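Long-range contact in cutm, flavoprotein of carbon monoxide dehydrogenase (Hydrogenophaga pseudoflava, PDB 1FFV), which binds FAD and probably passes electrons from carbon monoxide oxidation, received through iron-sulfur clusters, to an external acceptor: residues 176-188 / 274-287. Sequence-based numbering, arbitrary orientation.
With FAD (flavin-adenine dinucleotide), chain J.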
ATOM      1  N   ALA C 176       3.285 -20.446 -64.460  1.00 32.74           N
ATOM      2  CA  ALA C 176       3.422 -20.063 -65.858  1.00 33.71           C
ATOM      3  C   ALA C 176       2.374 -18.966 -66.075  1.00 34.42           C
ATOM      4  O   ALA C 176       1.323 -18.978 -65.428  1.00 34.31           O
ATOM      5  CB  ALA C 176       3.154 -21.255 -66.766  1.00 33.18           C
ATOM      6  N   GLN C 177       2.680 -17.994 -66.934  1.00 35.45           N
ATOM      7  CA  GLN C 177       1.752 -16.893 -67.216  1.00 36.25           C
ATOM      8  C   GLN C 177       0.331 -17.385 -67.540  1.00 36.59           C
ATOM      9  O   GLN C 177       0.135 -18.241 -68.409  1.00 36.90           O
ATOM     10  CB  GLN C 177       2.295 -16.023 -68.360  1.00 36.76           C
ATOM     11  N   GLY C 178      -0.648 -16.855 -66.809  1.00 36.50           N
ATOM     12  CA  GLY C 178      -2.033 -17.244 -67.017  1.00 36.14           C
ATOM     13  C   GLY C 178      -2.513 -18.376 -66.119  1.00 36.17           C
ATOM     14  O   GLY C 178      -3.615 -18.899 -66.308  1.00 36.28           O
ATOM     15  N   THR C 179      -1.691 -18.771 -65.151  1.00 35.62           N
ATOM     16  CA  THR C 179      -2.067 -19.837 -64.230  1.00 35.17           C
ATOM     17  C   THR C 179      -3.179 -19.395 -63.282  1.00 34.82           C
ATOM     18  O   THR C 179      -3.106 -18.321 -62.687  1.00 34.91           O
ATOM     19  CB  THR C 179      -0.869 -20.295 -63.388  1.00 35.09           C
ATOM     20  OG1 THR C 179       0.102 -20.904 -64.242  1.00 35.59           O
ATOM     21  CG2 THR C 179      -1.302 -21.292 -62.328  1.00 34.84           C
ATOM     22  N   GLY C 180      -4.220 -20.215 -63.184  1.00 34.26           N
ATOM     23  CA  GLY C 180      -5.323 -19.922 -62.289  1.00 33.60           C
ATOM     24  C   GLY C 180      -5.052 -20.632 -60.973  1.00 33.35           C
ATOM     25  O   GLY C 180      -4.361 -21.661 -60.951  1.00 33.38           O
ATOM     26  N   TRP C 181      -5.615 -20.115 -59.884  1.00 32.57           N
ATOM     27  CA  TRP C 181      -5.393 -20.701 -58.565  1.00 32.18           C
ATOM     28  C   TRP C 181      -6.481 -20.329 -57.568  1.00 31.90           C
ATOM     29  O   TRP C 181      -7.304 -19.447 -57.825  1.00 31.79           O
ATOM     30  CB  TRP C 181      -4.043 -20.225 -58.026  1.00 32.31           C
ATOM     31  CG  TRP C 181      -3.873 -18.736 -58.165  1.00 32.62           C
ATOM     32  CD1 TRP C 181      -3.416 -18.058 -59.267  1.00 32.64           C
ATOM     33  CD2 TRP C 181      -4.228 -17.742 -57.202  1.00 32.70           C
ATOM     34  NE1 TRP C 181      -3.475 -16.704 -59.048  1.00 33.19           N
ATOM     35  CE2 TRP C 181      -3.969 -16.480 -57.787  1.00 33.20           C
ATOM     36  CE3 TRP C 181      -4.746 -17.791 -55.902  1.00 32.89           C
ATOM     37  CZ2 TRP C 181      -4.213 -15.273 -57.114  1.00 33.31           C
ATOM     38  CZ3 TRP C 181      -4.990 -16.594 -55.232  1.00 33.45           C
ATOM     39  CH2 TRP C 181      -4.721 -15.350 -55.842  1.00 33.40           C
ATOM     40  N   ALA C 182      -6.451 -20.981 -56.409  1.00 31.26           N
ATOM     41  CA  ALA C 182      -7.418 -20.704 -55.361  1.00 31.07           C
ATOM     42  C   ALA C 182      -7.202 -21.548 -54.119  1.00 30.73           C
ATOM     43  O   ALA C 182      -6.643 -22.641 -54.185  1.00 30.76           O
ATOM     44  CB  ALA C 182      -8.843 -20.922 -55.883  1.00 30.72           C
ATOM     45  N   TYR C 183      -7.589 -20.988 -52.978  1.00 30.40           N
ATOM     46  CA  TYR C 183      -7.537 -21.692 -51.703  1.00 30.21           C
ATOM     47  C   TYR C 183      -8.809 -21.326 -50.958  1.00 30.50           C
ATOM     48  O   TYR C 183      -8.947 -20.208 -50.460  1.00 30.43           O
ATOM     49  CB  TYR C 183      -6.332 -21.313 -50.845  1.00 28.88           C
ATOM     50  CG  TYR C 183      -6.188 -22.245 -49.662  1.00 28.09           C
ATOM     51  CD1 TYR C 183      -6.174 -23.630 -49.855  1.00 27.73           C
ATOM     52  CD2 TYR C 183      -6.116 -21.761 -48.351  1.00 27.36           C
ATOM     53  CE1 TYR C 183      -6.099 -24.513 -48.783  1.00 27.13           C
ATOM     54  CE2 TYR C 183      -6.039 -22.647 -47.259  1.00 27.03           C
ATOM     55  CZ  TYR C 183      -6.031 -24.022 -47.493  1.00 27.35           C
ATOM     56  OH  TYR C 183      -5.960 -24.925 -46.458  1.00 26.95           O
ATOM     57  N   GLU C 184      -9.773 -22.237 -50.966  1.00 31.13           N
ATOM     58  CA  GLU C 184     -11.037 -22.010 -50.274  1.00 31.51           C
ATOM     59  C   GLU C 184     -10.943 -22.677 -48.914  1.00 31.55           C
ATOM     60  O   GLU C 184     -10.772 -23.894 -48.829  1.00 31.65           O
ATOM     61  CB  GLU C 184     -12.205 -22.599 -51.070  1.00 31.73           C
ATOM     62  CG  GLU C 184     -12.468 -21.922 -52.410  1.00 32.57           C
ATOM     63  CD  GLU C 184     -12.955 -20.486 -52.280  1.00 33.73           C
ATOM     64  OE1 GLU C 184     -13.832 -20.207 -51.430  1.00 33.75           O
ATOM     65  OE2 GLU C 184     -12.456 -19.630 -53.041  1.00 35.03           O
ATOM     66  N   LYS C 185     -11.039 -21.877 -47.856  1.00 31.37           N
ATOM     67  CA  LYS C 185     -10.954 -22.395 -46.495  1.00 31.39           C
ATOM     68  C   LYS C 185     -12.186 -22.077 -45.632  1.00 31.58           C
ATOM     69  O   LYS C 185     -12.486 -20.911 -45.349  1.00 31.38           O
ATOM     70  CB  LYS C 185      -9.671 -21.871 -45.831  1.00 31.15           C
ATOM     71  CG  LYS C 185      -9.509 -22.182 -44.353  1.00 30.00           C
ATOM     72  CD  LYS C 185      -8.229 -21.530 -43.832  1.00 29.75           C
ATOM     73  CE  LYS C 185      -7.987 -21.817 -42.352  1.00 28.88           C
ATOM     74  NZ  LYS C 185      -6.690 -21.257 -41.894  1.00 28.13           N
ATOM     75  N   LEU C 186     -12.898 -23.129 -45.229  1.00 31.69           N
ATOM     76  CA  LEU C 186     -14.083 -23.009 -44.382  1.00 31.93           C
ATOM     77  C   LEU C 186     -13.558 -23.013 -42.945  1.00 32.00           C
ATOM     78  O   LEU C 186     -12.926 -23.978 -42.521  1.00 32.41           O
ATOM     79  CB  LEU C 186     -14.994 -24.218 -44.602  1.00 32.02           C
ATOM     80  CG  LEU C 186     -16.502 -24.124 -44.356  1.00 32.76           C
ATOM     81  CD1 LEU C 186     -16.981 -25.497 -43.949  1.00 32.69           C
ATOM     82  CD2 LEU C 186     -16.853 -23.125 -43.274  1.00 32.45           C
ATOM     83  N   LYS C 187     -13.856 -21.967 -42.185  1.00 32.17           N
ATOM     84  CA  LYS C 187     -13.359 -21.848 -40.807  1.00 32.85           C
ATOM     85  C   LYS C 187     -14.403 -21.186 -39.893  1.00 32.82           C
ATOM     86  O   LYS C 187     -15.130 -20.295 -40.343  1.00 32.72           O
ATOM     87  CB  LYS C 187     -12.099 -20.975 -40.831  1.00 33.32           C
ATOM     88  CG  LYS C 187     -12.418 -19.620 -41.439  1.00 34.36           C
ATOM     89  CD  LYS C 187     -11.246 -18.730 -41.706  1.00 35.69           C
ATOM     90  CE  LYS C 187     -11.780 -17.440 -42.321  1.00 36.11           C
ATOM     91  NZ  LYS C 187     -10.723 -16.682 -43.022  1.00 37.45           N
ATOM     92  N   ARG C 188     -14.444 -21.587 -38.614  1.00 32.84           N
ATOM     93  CA  ARG C 188     -15.392 -21.016 -37.641  1.00 32.98           C
ATOM     94  C   ARG C 188     -15.160 -19.532 -37.413  1.00 33.23           C
ATOM     95  O   ARG C 188     -16.102 -18.773 -37.178  1.00 33.48           O
ATOM     96  CB  ARG C 188     -15.285 -21.698 -36.273  1.00 33.00           C
ATOM     97  CG  ARG C 188     -15.792 -23.112 -36.197  1.00 32.54           C
ATOM     98  CD  ARG C 188     -14.657 -23.989 -35.772  1.00 32.92           C
ATOM     99  NE  ARG C 188     -14.908 -24.659 -34.510  1.00 33.13           N
ATOM    100  CZ  ARG C 188     -13.966 -24.994 -33.637  1.00 32.95           C
ATOM    101  NH1 ARG C 188     -12.688 -24.712 -33.871  1.00 32.49           N
ATOM    102  NH2 ARG C 188     -14.303 -25.657 -32.543  1.00 33.64           N
ATOM    103  N   MET C 274     -15.856 -26.928 -51.059  1.00 30.48           N
ATOM    104  CA  MET C 274     -14.659 -26.115 -51.238  1.00 29.73           C
ATOM    105  C   MET C 274     -13.986 -26.436 -52.576  1.00 29.56           C
ATOM    106  O   MET C 274     -13.337 -25.573 -53.167  1.00 29.30           O
ATOM    107  CB  MET C 274     -13.681 -26.313 -50.077  1.00 29.42           C
ATOM    108  CG  MET C 274     -14.198 -25.832 -48.718  1.00 29.35           C
ATOM    109  SD  MET C 274     -14.693 -24.084 -48.669  1.00 28.68           S
ATOM    110  CE  MET C 274     -16.456 -24.218 -48.557  1.00 28.85           C
ATOM    111  N   VAL C 275     -14.129 -27.675 -53.043  1.00 29.33           N
ATOM    112  CA  VAL C 275     -13.546 -28.071 -54.317  1.00 29.52           C
ATOM    113  C   VAL C 275     -14.263 -27.332 -55.450  1.00 30.27           C
ATOM    114  O   VAL C 275     -13.620 -26.752 -56.324  1.00 30.78           O
ATOM    115  CB  VAL C 275     -13.634 -29.597 -54.542  1.00 29.68           C
ATOM    116  CG1 VAL C 275     -13.235 -29.942 -55.971  1.00 29.10           C
ATOM    117  CG2 VAL C 275     -12.718 -30.333 -53.568  1.00 29.00           C
ATOM    118  N   LYS C 276     -15.593 -27.329 -55.409  1.00 30.67           N
ATOM    119  CA  LYS C 276     -16.393 -26.639 -56.415  1.00 31.11           C
ATOM    120  C   LYS C 276     -16.048 -25.153 -56.432  1.00 31.26           C
ATOM    121  O   LYS C 276     -15.855 -24.578 -57.501  1.00 31.41           O
ATOM    122  CB  LYS C 276     -17.892 -26.848 -56.160  1.00 31.24           C
ATOM    123  CG  LYS C 276     -18.384 -28.237 -56.542  1.00 31.77           C
ATOM    124  CD  LYS C 276     -19.687 -28.633 -55.825  1.00 32.88           C
ATOM    125  CE  LYS C 276     -20.908 -27.897 -56.355  1.00 33.10           C
ATOM    126  N   ARG C 277     -15.933 -24.544 -55.251  1.00 31.40           N
ATOM    127  CA  ARG C 277     -15.585 -23.122 -55.153  1.00 31.68           C
ATOM    128  C   ARG C 277     -14.153 -22.830 -55.604  1.00 31.82           C
ATOM    129  O   ARG C 277     -13.895 -21.815 -56.247  1.00 32.32           O
ATOM    130  CB  ARG C 277     -15.797 -22.607 -53.727  1.00 31.88           C
ATOM    131  CG  ARG C 277     -17.253 -22.571 -53.309  1.00 31.85           C
ATOM    132  CD  ARG C 277     -17.443 -22.153 -51.864  1.00 31.77           C
ATOM    133  NE  ARG C 277     -18.865 -22.008 -51.564  1.00 31.41           N
ATOM    134  CZ  ARG C 277     -19.365 -21.238 -50.601  1.00 30.98           C
ATOM    135  NH1 ARG C 277     -18.557 -20.533 -49.811  1.00 30.38           N
ATOM    136  NH2 ARG C 277     -20.684 -21.135 -50.465  1.00 30.42           N
ATOM    137  N   ALA C 278     -13.222 -23.719 -55.265  1.00 31.91           N
ATOM    138  CA  ALA C 278     -11.819 -23.543 -55.643  1.00 31.77           C
ATOM    139  C   ALA C 278     -11.642 -23.643 -57.157  1.00 31.64           C
ATOM    140  O   ALA C 278     -11.038 -22.767 -57.782  1.00 31.52           O
ATOM    141  CB  ALA C 278     -10.937 -24.569 -54.927  1.00 31.35           C
ATOM    142  N   LEU C 279     -12.188 -24.706 -57.739  1.00 31.66           N
ATOM    143  CA  LEU C 279     -12.106 -24.921 -59.178  1.00 31.78           C
ATOM    144  C   LEU C 279     -12.698 -23.733 -59.930  1.00 32.53           C
ATOM    145  O   LEU C 279     -12.098 -23.235 -60.891  1.00 32.60           O
ATOM    146  CB  LEU C 279     -12.840 -26.204 -59.560  1.00 30.69           C
ATOM    147  CG  LEU C 279     -12.207 -27.506 -59.065  1.00 30.09           C
ATOM    148  CD1 LEU C 279     -13.148 -28.668 -59.307  1.00 29.00           C
ATOM    149  CD2 LEU C 279     -10.867 -27.733 -59.750  1.00 29.58           C
ATOM    150  N   ASN C 280     -13.849 -23.253 -59.459  1.00 33.34           N
ATOM    151  CA  ASN C 280     -14.528 -22.119 -60.080  1.00 34.17           C
ATOM    152  C   ASN C 280     -13.739 -20.821 -59.965  1.00 34.18           C
ATOM    153  O   ASN C 280     -13.645 -20.059 -60.926  1.00 34.17           O
ATOM    154  CB  ASN C 280     -15.928 -21.943 -59.489  1.00 34.78           C
ATOM    155  CG  ASN C 280     -16.959 -22.822 -60.172  1.00 35.65           C
ATOM    156  OD1 ASN C 280     -17.522 -23.724 -59.549  1.00 36.14           O
ATOM    157  ND2 ASN C 280     -17.214 -22.559 -61.449  1.00 35.71           N
ATOM    158  N   ALA C 281     -13.159 -20.585 -58.793  1.00 34.40           N
ATOM    159  CA  ALA C 281     -12.376 -19.381 -58.559  1.00 34.70           C
ATOM    160  C   ALA C 281     -11.073 -19.457 -59.344  1.00 34.96           C
ATOM    161  O   ALA C 281     -10.586 -18.445 -59.849  1.00 34.96           O
ATOM    162  CB  ALA C 281     -12.093 -19.214 -57.070  1.00 34.45           C
ATOM    163  N   ALA C 282     -10.520 -20.664 -59.447  1.00 35.26           N
ATOM    164  CA  ALA C 282      -9.279 -20.876 -60.181  1.00 35.73           C
ATOM    165  C   ALA C 282      -9.488 -20.610 -61.667  1.00 36.18           C
ATOM    166  O   ALA C 282      -8.718 -19.878 -62.284  1.00 35.99           O
ATOM    167  CB  ALA C 282      -8.771 -22.287 -59.966  1.00 35.58           C
ATOM    168  N   TRP C 283     -10.561 -21.168 -62.223  1.00 37.06           N
ATOM    169  CA  TRP C 283     -10.877 -20.992 -63.637  1.00 37.76           C
ATOM    170  C   TRP C 283     -10.976 -19.513 -63.981  1.00 38.49           C
ATOM    171  O   TRP C 283     -10.372 -19.061 -64.949  1.00 38.70           O
ATOM    172  CB  TRP C 283     -12.176 -21.724 -63.995  1.00 37.62           C
ATOM    173  CG  TRP C 283     -12.599 -21.596 -65.450  1.00 38.09           C
ATOM    174  CD1 TRP C 283     -13.629 -20.843 -65.938  1.00 38.28           C
ATOM    175  CD2 TRP C 283     -12.013 -22.250 -66.588  1.00 37.96           C
ATOM    176  NE1 TRP C 283     -13.723 -20.987 -67.300  1.00 38.37           N
ATOM    177  CE2 TRP C 283     -12.744 -21.845 -67.725  1.00 38.13           C
ATOM    178  CE3 TRP C 283     -10.946 -23.137 -66.755  1.00 37.86           C
ATOM    179  CZ2 TRP C 283     -12.441 -22.299 -69.014  1.00 38.27           C
ATOM    180  CZ3 TRP C 283     -10.643 -23.590 -68.035  1.00 38.38           C
ATOM    181  CH2 TRP C 283     -11.390 -23.169 -69.150  1.00 38.24           C
ATOM    182  N   ALA C 284     -11.676 -18.756 -63.141  1.00 39.38           N
ATOM    183  CA  ALA C 284     -11.856 -17.321 -63.340  1.00 40.18           C
ATOM    184  C   ALA C 284     -10.533 -16.556 -63.369  1.00 40.98           C
ATOM    185  O   ALA C 284     -10.457 -15.443 -63.898  1.00 40.80           O
ATOM    186  CB  ALA C 284     -12.762 -16.756 -62.249  1.00 40.07           C
ATOM    187  N   ARG C 285      -9.500 -17.146 -62.771  1.00 41.84           N
ATOM    188  CA  ARG C 285      -8.183 -16.521 -62.727  1.00 42.64           C
ATOM    189  C   ARG C 285      -7.283 -16.913 -63.887  1.00 42.95           C
ATOM    190  O   ARG C 285      -6.220 -16.328 -64.062  1.00 43.24           O
ATOM    191  CB  ARG C 285      -7.500 -16.801 -61.387  1.00 42.87           C
ATOM    192  CG  ARG C 285      -8.074 -15.967 -60.260  1.00 43.14           C
ATOM    193  CD  ARG C 285      -7.538 -16.363 -58.902  1.00 43.49           C
ATOM    194  NE  ARG C 285      -8.028 -15.445 -57.875  1.00 44.05           N
ATOM    195  CZ  ARG C 285      -8.593 -15.821 -56.731  1.00 44.30           C
ATOM    196  NH1 ARG C 285      -8.737 -17.111 -56.444  1.00 44.46           N
ATOM    197  NH2 ARG C 285      -9.050 -14.904 -55.887  1.00 43.91           N
ATOM    198  N   CYS C 286      -7.717 -17.891 -64.678  1.00 43.59           N
ATOM    199  CA  CYS C 286      -6.960 -18.360 -65.837  1.00 44.40           C
ATOM    200  C   CYS C 286      -7.036 -17.376 -67.006  1.00 45.39           C
ATOM    201  O   CYS C 286      -8.037 -16.676 -67.179  1.00 45.28           O
ATOM    202  CB  CYS C 286      -7.467 -19.728 -66.299  1.00 44.23           C
ATOM    203  SG  CYS C 286      -6.994 -21.110 -65.255  1.00 44.33           S
ATOM    204  N   ALA C 287      -5.976 -17.350 -67.813  1.00 46.42           N
ATOM    205  CA  ALA C 287      -5.891 -16.468 -68.977  1.00 47.23           C
ATOM    206  C   ALA C 287      -4.805 -16.954 -69.934  1.00 47.71           C
ATOM    207  O   ALA C 287      -4.763 -18.133 -70.299  1.00 48.36           O
ATOM    208  CB  ALA C 287      -5.599 -15.040 -68.536  1.00 47.36           C
TER
HETATM  209  PA  FAD J1922       7.420 -24.958 -34.620  1.00 29.21           P
HETATM  210  O1A FAD J1922       8.826 -25.023 -34.185  1.00 29.41           O
HETATM  211  O2A FAD J1922       6.465 -24.594 -33.730  1.00 30.00           O
HETATM  212  O5B FAD J1922       7.153 -26.359 -35.062  1.00 29.44           O
HETATM  213  C5B FAD J1922       7.971 -26.971 -36.039  1.00 30.73           C
HETATM  214  C4B FAD J1922       7.754 -28.476 -35.950  1.00 30.24           C
HETATM  215  O4B FAD J1922       8.429 -28.981 -37.143  1.00 29.94           O
HETATM  216  C3B FAD J1922       8.507 -29.200 -34.867  1.00 30.34           C
HETATM  217  O3B FAD J1922       8.214 -30.543 -34.715  1.00 29.91           O
HETATM  218  C2B FAD J1922       9.919 -28.849 -35.284  1.00 29.66           C
HETATM  219  O2B FAD J1922      10.842 -29.619 -34.593  1.00 30.02           O
HETATM  220  C1B FAD J1922       9.869 -29.141 -36.751  1.00 29.68           C
HETATM  221  N9A FAD J1922      10.537 -28.195 -37.628  1.00 29.29           N
HETATM  222  C8A FAD J1922      10.363 -26.835 -37.681  1.00 28.92           C
HETATM  223  N7A FAD J1922      11.126 -26.254 -38.604  1.00 29.07           N
HETATM  224  C5A FAD J1922      11.830 -27.286 -39.170  1.00 28.88           C
HETATM  225  C6A FAD J1922      12.816 -27.310 -40.241  1.00 28.68           C
HETATM  226  N6A FAD J1922      13.235 -26.253 -40.883  1.00 28.45           N
HETATM  227  N1A FAD J1922      13.299 -28.551 -40.531  1.00 29.19           N
HETATM  228  C2A FAD J1922      12.891 -29.672 -39.894  1.00 28.87           C
HETATM  229  N3A FAD J1922      11.995 -29.746 -38.912  1.00 29.60           N
HETATM  230  C4A FAD J1922      11.483 -28.524 -38.585  1.00 29.04           C
HETATM  231  N1  FAD J1922      -1.327 -23.019 -39.091  1.00 29.93           N
HETATM  232  C2  FAD J1922      -2.029 -23.123 -40.210  1.00 29.80           C
HETATM  233  O2  FAD J1922      -1.590 -23.674 -41.165  1.00 30.34           O
HETATM  234  N3  FAD J1922      -3.335 -22.594 -40.345  1.00 29.58           N
HETATM  235  C4  FAD J1922      -3.949 -21.938 -39.313  1.00 29.96           C
HETATM  236  O4  FAD J1922      -5.069 -21.494 -39.468  1.00 30.70           O
HETATM  237  C4X FAD J1922      -3.196 -21.819 -38.075  1.00 30.09           C
HETATM  238  N5  FAD J1922      -3.746 -21.190 -37.032  1.00 29.50           N
HETATM  239  C5X FAD J1922      -3.003 -21.103 -35.897  1.00 29.49           C
HETATM  240  C6  FAD J1922      -3.590 -20.445 -34.815  1.00 28.92           C
HETATM  241  C7  FAD J1922      -2.937 -20.301 -33.634  1.00 29.44           C
HETATM  242  C7M FAD J1922      -3.601 -19.588 -32.481  1.00 29.82           C
HETATM  243  C8  FAD J1922      -1.606 -20.825 -33.475  1.00 29.34           C
HETATM  244  C8M FAD J1922      -0.857 -20.681 -32.171  1.00 28.68           C
HETATM  245  C9  FAD J1922      -0.996 -21.486 -34.552  1.00 29.43           C
HETATM  246  C9A FAD J1922      -1.685 -21.622 -35.751  1.00 29.73           C
HETATM  247  N10 FAD J1922      -1.128 -22.284 -36.883  1.00 29.77           N
HETATM  248  C10 FAD J1922      -1.849 -22.387 -38.015  1.00 29.94           C
HETATM  249  C1' FAD J1922       0.268 -22.826 -36.793  1.00 30.05           C
HETATM  250  C2' FAD J1922       1.568 -22.077 -37.347  1.00 30.24           C
HETATM  251  O2' FAD J1922       0.819 -21.889 -38.518  1.00 30.18           O
HETATM  252  C3' FAD J1922       2.272 -23.331 -36.865  1.00 31.08           C
HETATM  253  O3' FAD J1922       2.826 -22.103 -36.338  1.00 31.07           O
HETATM  254  C4' FAD J1922       3.728 -23.582 -37.197  1.00 30.88           C
HETATM  255  O4' FAD J1922       2.854 -24.710 -37.528  1.00 30.48           O
HETATM  256  C5' FAD J1922       4.597 -24.743 -36.700  1.00 30.09           C
HETATM  257  O5' FAD J1922       5.541 -23.700 -37.485  1.00 29.13           O
HETATM  258  P   FAD J1922       6.629 -23.046 -36.630  1.00 28.06           P
HETATM  259  O1P FAD J1922       7.459 -22.232 -37.648  1.00 28.43           O
HETATM  260  O2P FAD J1922       6.138 -22.274 -35.591  1.00 29.20           O
HETATM  261  O3P FAD J1922       7.395 -24.127 -35.986  1.00 29.34           O
HETATM  262  O   HOH W   1      -3.940 -20.659 -68.063  1.00 33.03           O
HETATM  263  O   HOH W   2      -8.627 -18.123 -53.259  1.00 40.03           O
HETATM  264  O   HOH W   3     -15.653 -20.652 -49.191  1.00 31.94           O
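Arg285 lays its guanidinium flat on the indole of Trp181, the planes 6° apart, in a cation-pi stack with CZ 4.2 Å from the centroid of the six-membered ring, extended by a CH-pi contact from Arg285 CD over the same ring. Trp181 CG sits between its backbone N and carbonyl carbon (chi1 48°), which folds the indole back beside its own carbonyl. One arginine can therefore serve both: Arg285 NH1 donates to Trp181 O at 3.1 Å, the oxygen lying near the guanidinium plane and the N-H...O angle being 158°. A water accepting from Tyr183 N also takes a weak bond from NH1. Trp181 O receives, in addition, a CA-H...O contact from Ala282. At the chain terminus, Ala287 N donates to Gly178 O, 3.2 Å away, and a water donates to the same oxygen. Between these bonds Gly180 CA lies 3.4 Å from Ala282 O in a CA-H...O contact; on the far side of Trp181, Ala182 CB packs among Ala278, Ala281 and Ala282. Further along, Glu184 bends at chi2, bringing CG within 3.6 Å of Arg277 CB. Its carboxylate makes no direct salt bridge there; a water donates to OE1 and accepts from Arg277 NH1, while Arg277 NE holds Gln273 and NH2 pairs with an acidic side chain of another protein's chain. Met274 SD rests against Glu184 CB and Leu186 CB. Strand 180-186 edges the C-terminal domain's antiparallel sheet and runs roughly antiparallel to the last helix. Lys185 NZ donates to FAD O4 and Leu100 O and makes a salt bridge with Asp124. The chemistry implies a strand tied to the helix by direct bonds at Trp181 O and Gly178 O and a firm water bridge from Glu184 to Arg277, while Lys185, from the other face, reaches the flavin.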